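Local coordinates for sister chromatid cohesion protein (Chaetomium thermophilum, PDB 5T8V) that probably helps load cohesin onto chromatin, this chain being the C-terminal HEAT-repeat fragment of the loader Scc2, at residues M780-D794 against D841-E853. Residues are numbered along the deposited sequence; the frame is centred on the assembly and turned at random.
Sequences MVQTVKRGNVANVLD and DVLQVLMIFAKAE
Ile848 reaches from helix 841-852 into the angle between the two helical pieces of 780-794, and its branches part at CB. Ile848 CG2 lies 4.0 Å from Ala790 CB. The other branch starts with CG1 set between backbone N and carbonyl carbon (chi1 55°) and runs on extended, carrying Ile848 CD1 to within 3.5 Å of Leu793 CD2 and 4.1 Å of Val784 CG1. One turn back, Val845 meets the first helix, its CB 4.1 Å from Val784 CG2, while Val781 CG2 is 4.0 Å from Val842 CG2. Met780 bends at its thioether so that CE comes in at the edge of the Phe849 ring, in plane. This is helix packing within the HEAT-repeat array; helices 780-786 and 841-852 cross at 87°, and helix 808-824 backs Val845 and Phe849. Charge sits at both ends without a salt bridge. Lys785 lays CD 3.2 Å from Asp841 OD2, its amine farther off; Asp794 rests its carboxylate on the aliphatic part of Lys851, with OD1 against Ala852 CB. With an alanine here instead of Asp794, Lys851 would probably lose this nearby negative charge and have its methylenes less covered. Beyond, Lys851 also touches Arg890 of helix 878-891.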
loop_
_atom_site.group_PDB
_atom_site.type_symbol
_atom_site.label_atom_id
_atom_site.label_comp_id
_atom_site.label_asym_id
_atom_site.label_seq_id
_atom_site.Cartn_x
_atom_site.Cartn_y
_atom_site.Cartn_z
ATOM N N MET A 780 -13.891 24.138 19.661
ATOM C CA MET A 780 -14.116 23.328 20.853
ATOM C C MET A 780 -15.602 23.053 21.051
ATOM O O MET A 780 -16.008 21.907 21.272
ATOM C CB MET A 780 -13.529 24.028 22.078
ATOM C CG MET A 780 -12.022 24.202 22.021
ATOM S SD MET A 780 -11.349 24.917 23.527
ATOM C CE MET A 780 -11.522 23.541 24.648
ATOM N N VAL A 781 -16.429 24.097 20.966
ATOM C CA VAL A 781 -17.870 23.924 21.144
ATOM C C VAL A 781 -18.402 22.900 20.150
ATOM O O VAL A 781 -19.118 21.962 20.521
ATOM C CB VAL A 781 -18.593 25.277 21.004
ATOM C CG1 VAL A 781 -20.103 25.093 21.085
ATOM C CG2 VAL A 781 -18.129 26.238 22.085
ATOM N N GLN A 782 -18.065 23.066 18.870
ATOM C CA GLN A 782 -18.499 22.103 17.865
ATOM C C GLN A 782 -18.009 20.702 18.200
ATOM O O GLN A 782 -18.746 19.721 18.034
ATOM C CB GLN A 782 -18.000 22.520 16.483
ATOM C CG GLN A 782 -18.830 23.611 15.819
ATOM C CD GLN A 782 -18.400 23.890 14.388
ATOM O OE1 GLN A 782 -18.243 25.045 13.992
ATOM N NE2 GLN A 782 -18.215 22.832 13.601
ATOM N N THR A 783 -16.769 20.586 18.680
ATOM C CA THR A 783 -16.204 19.267 18.949
ATOM C C THR A 783 -16.948 18.561 20.078
ATOM O O THR A 783 -17.262 17.371 19.968
ATOM C CB THR A 783 -14.716 19.391 19.280
ATOM O OG1 THR A 783 -14.038 20.040 18.196
ATOM C CG2 THR A 783 -14.092 18.014 19.508
ATOM N N VAL A 784 -17.239 19.268 21.173
ATOM C CA VAL A 784 -17.931 18.625 22.287
ATOM C C VAL A 784 -19.392 18.380 21.936
ATOM O O VAL A 784 -19.980 17.368 22.335
ATOM C CB VAL A 784 -17.786 19.457 23.577
ATOM C CG1 VAL A 784 -16.317 19.727 23.876
ATOM C CG2 VAL A 784 -18.572 20.761 23.488
ATOM N N LYS A 785 -20.006 19.300 21.186
ATOM C CA LYS A 785 -21.382 19.093 20.746
ATOM C C LYS A 785 -21.488 17.907 19.800
ATOM O O LYS A 785 -22.546 17.273 19.719
ATOM C CB LYS A 785 -21.917 20.357 20.072
ATOM C CG LYS A 785 -23.159 20.134 19.212
ATOM C CD LYS A 785 -23.985 21.407 19.085
ATOM C CE LYS A 785 -25.049 21.294 18.002
ATOM N NZ LYS A 785 -24.516 21.630 16.646
ATOM N N ARG A 786 -20.407 17.587 19.091
ATOM C CA ARG A 786 -20.458 16.518 18.102
ATOM C C ARG A 786 -20.752 15.171 18.754
ATOM O O ARG A 786 -21.683 14.466 18.350
ATOM C CB ARG A 786 -19.143 16.470 17.322
ATOM C CG ARG A 786 -18.988 15.245 16.440
ATOM C CD ARG A 786 -17.801 15.386 15.501
ATOM N NE ARG A 786 -18.088 16.295 14.394
ATOM C CZ ARG A 786 -18.658 15.931 13.250
ATOM N NH1 ARG A 786 -19.012 14.669 13.044
ATOM N NH2 ARG A 786 -18.880 16.832 12.302
ATOM N N GLY A 787 -19.974 14.796 19.768
ATOM C CA GLY A 787 -20.089 13.459 20.319
ATOM C C GLY A 787 -19.807 13.326 21.801
ATOM O O GLY A 787 -19.865 14.301 22.555
ATOM N N ASN A 788 -19.498 12.096 22.222
ATOM C CA ASN A 788 -19.317 11.759 23.634
ATOM C C ASN A 788 -17.856 11.993 24.009
ATOM O O ASN A 788 -17.020 11.086 23.995
ATOM C CB ASN A 788 -19.738 10.317 23.890
ATOM C CG ASN A 788 -20.989 9.932 23.124
ATOM O OD1 ASN A 788 -21.935 10.712 23.023
ATOM N ND2 ASN A 788 -20.994 8.726 22.570
ATOM N N VAL A 789 -17.549 13.245 24.345
ATOM C CA VAL A 789 -16.174 13.645 24.623
ATOM C C VAL A 789 -16.161 14.655 25.763
ATOM O O VAL A 789 -15.501 15.696 25.678
ATOM C CB VAL A 789 -15.504 14.225 23.364
ATOM C CG1 VAL A 789 -14.022 14.393 23.583
ATOM C CG2 VAL A 789 -15.740 13.325 22.152
ATOM N N ALA A 790 -16.887 14.361 26.838
ATOM C CA ALA A 790 -16.948 15.270 27.975
ATOM C C ALA A 790 -15.922 14.875 29.030
ATOM O O ALA A 790 -14.973 15.619 29.295
ATOM C CB ALA A 790 -18.355 15.283 28.570
ATOM N N ASN A 791 -16.108 13.700 29.635
ATOM C CA ASN A 791 -15.166 13.217 30.639
ATOM C C ASN A 791 -13.746 13.194 30.089
ATOM O O ASN A 791 -12.784 13.530 30.796
ATOM C CB ASN A 791 -15.588 11.822 31.104
ATOM C CG ASN A 791 -14.591 11.196 32.058
ATOM O OD1 ASN A 791 -13.662 10.506 31.637
ATOM N ND2 ASN A 791 -14.783 11.428 33.352
ATOM N N VAL A 792 -13.597 12.823 28.819
ATOM C CA VAL A 792 -12.266 12.674 28.239
ATOM C C VAL A 792 -11.557 14.020 28.198
ATOM O O VAL A 792 -10.438 14.167 28.700
ATOM C CB VAL A 792 -12.351 12.042 26.839
ATOM C CG1 VAL A 792 -10.979 11.613 26.387
ATOM C CG2 VAL A 792 -13.305 10.845 26.825
ATOM N N LEU A 793 -12.199 15.026 27.598
ATOM C CA LEU A 793 -11.611 16.362 27.561
ATOM C C LEU A 793 -11.313 16.867 28.966
ATOM O O LEU A 793 -10.300 17.540 29.192
ATOM C CB LEU A 793 -12.542 17.329 26.828
ATOM C CG LEU A 793 -12.154 18.812 26.865
ATOM C CD1 LEU A 793 -10.704 19.021 26.460
ATOM C CD2 LEU A 793 -13.063 19.620 25.953
ATOM N N ASP A 794 -12.184 16.554 29.927
ATOM C CA ASP A 794 -11.908 16.910 31.313
ATOM C C ASP A 794 -10.563 16.348 31.757
ATOM O O ASP A 794 -9.714 17.076 32.286
ATOM C CB ASP A 794 -13.032 16.403 32.219
ATOM C CG ASP A 794 -12.729 16.599 33.690
ATOM O OD1 ASP A 794 -12.011 17.562 34.028
ATOM O OD2 ASP A 794 -13.210 15.787 34.510
ATOM N N ASP A 841 -24.566 25.349 23.860
ATOM C CA ASP A 841 -23.405 24.576 23.433
ATOM C C ASP A 841 -22.114 25.113 24.037
ATOM O O ASP A 841 -21.196 24.337 24.325
ATOM C CB ASP A 841 -23.321 24.574 21.907
ATOM C CG ASP A 841 -24.531 23.932 21.260
ATOM O OD1 ASP A 841 -25.148 23.053 21.899
ATOM O OD2 ASP A 841 -24.863 24.302 20.112
ATOM N N VAL A 842 -22.016 26.430 24.229
ATOM C CA VAL A 842 -20.842 26.998 24.886
ATOM C C VAL A 842 -20.800 26.576 26.349
ATOM O O VAL A 842 -19.738 26.239 26.889
ATOM C CB VAL A 842 -20.840 28.531 24.740
ATOM C CG1 VAL A 842 -19.662 29.144 25.489
ATOM C CG2 VAL A 842 -20.796 28.929 23.271
ATOM N N LEU A 843 -21.952 26.594 27.018
ATOM C CA LEU A 843 -21.993 26.202 28.418
ATOM C C LEU A 843 -21.685 24.725 28.605
ATOM O O LEU A 843 -21.246 24.333 29.692
ATOM C CB LEU A 843 -23.358 26.541 29.012
ATOM C CG LEU A 843 -23.654 28.042 29.034
ATOM C CD1 LEU A 843 -25.118 28.285 29.321
ATOM C CD2 LEU A 843 -22.786 28.753 30.061
ATOM N N GLN A 844 -21.894 23.896 27.580
ATOM C CA GLN A 844 -21.518 22.493 27.711
ATOM C C GLN A 844 -20.009 22.320 27.846
ATOM O O GLN A 844 -19.555 21.402 28.539
ATOM C CB GLN A 844 -22.042 21.687 26.521
ATOM C CG GLN A 844 -23.528 21.366 26.607
ATOM C CD GLN A 844 -23.889 20.633 27.887
ATOM O OE1 GLN A 844 -24.563 21.180 28.759
ATOM N NE2 GLN A 844 -23.429 19.393 28.009
ATOM N N VAL A 845 -19.222 23.184 27.209
ATOM C CA VAL A 845 -17.766 23.113 27.335
ATOM C C VAL A 845 -17.282 23.891 28.554
ATOM O O VAL A 845 -16.354 23.458 29.245
ATOM C CB VAL A 845 -17.083 23.601 26.036
ATOM C CG1 VAL A 845 -17.575 24.971 25.625
ATOM C CG2 VAL A 845 -15.564 23.616 26.192
ATOM N N LEU A 846 -17.896 25.041 28.845
ATOM C CA LEU A 846 -17.572 25.738 30.086
ATOM C C LEU A 846 -17.801 24.842 31.295
ATOM O O LEU A 846 -17.065 24.927 32.284
ATOM C CB LEU A 846 -18.405 27.014 30.210
ATOM C CG LEU A 846 -17.906 28.230 29.431
ATOM C CD1 LEU A 846 -18.933 29.350 29.473
ATOM C CD2 LEU A 846 -16.577 28.708 29.997
ATOM N N MET A 847 -18.813 23.977 31.225
ATOM C CA MET A 847 -19.102 23.043 32.306
ATOM C C MET A 847 -17.895 22.157 32.602
ATOM O O MET A 847 -17.394 22.111 33.732
ATOM C CB MET A 847 -20.317 22.202 31.911
ATOM C CG MET A 847 -20.819 21.223 32.947
ATOM S SD MET A 847 -22.210 20.299 32.262
ATOM C CE MET A 847 -22.704 19.304 33.661
ATOM N N ILE A 848 -17.413 21.444 31.582
ATOM C CA ILE A 848 -16.289 20.534 31.770
ATOM C C ILE A 848 -15.013 21.297 32.100
ATOM O O ILE A 848 -14.134 20.773 32.796
ATOM C CB ILE A 848 -16.115 19.641 30.527
ATOM C CG1 ILE A 848 -15.962 20.495 29.261
ATOM C CG2 ILE A 848 -17.296 18.680 30.419
ATOM C CD1 ILE A 848 -15.959 19.711 27.967
ATOM N N PHE A 849 -14.884 22.540 31.630
ATOM C CA PHE A 849 -13.754 23.363 32.054
ATOM C C PHE A 849 -13.795 23.613 33.556
ATOM O O PHE A 849 -12.801 23.405 34.260
ATOM C CB PHE A 849 -13.747 24.686 31.292
ATOM C CG PHE A 849 -12.789 24.709 30.144
ATOM C CD1 PHE A 849 -13.166 24.229 28.904
ATOM C CD2 PHE A 849 -11.506 25.204 30.307
ATOM C CE1 PHE A 849 -12.288 24.245 27.848
ATOM C CE2 PHE A 849 -10.620 25.225 29.252
ATOM C CZ PHE A 849 -11.011 24.744 28.021
ATOM N N ALA A 850 -14.942 24.069 34.063
ATOM C CA ALA A 850 -15.079 24.289 35.497
ATOM C C ALA A 850 -14.825 23.005 36.275
ATOM O O ALA A 850 -14.259 23.038 37.374
ATOM C CB ALA A 850 -16.467 24.844 35.810
ATOM N N LYS A 851 -15.237 21.861 35.723
ATOM C CA LYS A 851 -14.928 20.590 36.370
ATOM C C LYS A 851 -13.424 20.348 36.412
ATOM O O LYS A 851 -12.896 19.848 37.412
ATOM C CB LYS A 851 -15.639 19.447 35.641
ATOM C CG LYS A 851 -15.040 18.058 35.866
ATOM C CD LYS A 851 -15.039 17.648 37.335
ATOM C CE LYS A 851 -14.294 16.334 37.529
ATOM N NZ LYS A 851 -14.096 15.996 38.966
ATOM N N ALA A 852 -12.714 20.704 35.340
ATOM C CA ALA A 852 -11.287 20.409 35.267
ATOM C C ALA A 852 -10.484 21.312 36.196
ATOM O O ALA A 852 -9.653 20.833 36.978
ATOM C CB ALA A 852 -10.797 20.551 33.827
ATOM N N GLU A 853 -10.710 22.623 36.122
ATOM C CA GLU A 853 -9.936 23.570 36.921
ATOM C C GLU A 853 -10.764 24.834 37.096
ATOM O O GLU A 853 -10.909 25.615 36.150
ATOM C CB GLU A 853 -8.600 23.873 36.252
ATOM C CG GLU A 853 -7.728 24.856 37.013
ATOM C CD GLU A 853 -7.333 24.346 38.386
ATOM O OE1 GLU A 853 -7.217 23.114 38.550
ATOM O OE2 GLU A 853 -7.143 25.177 39.299
#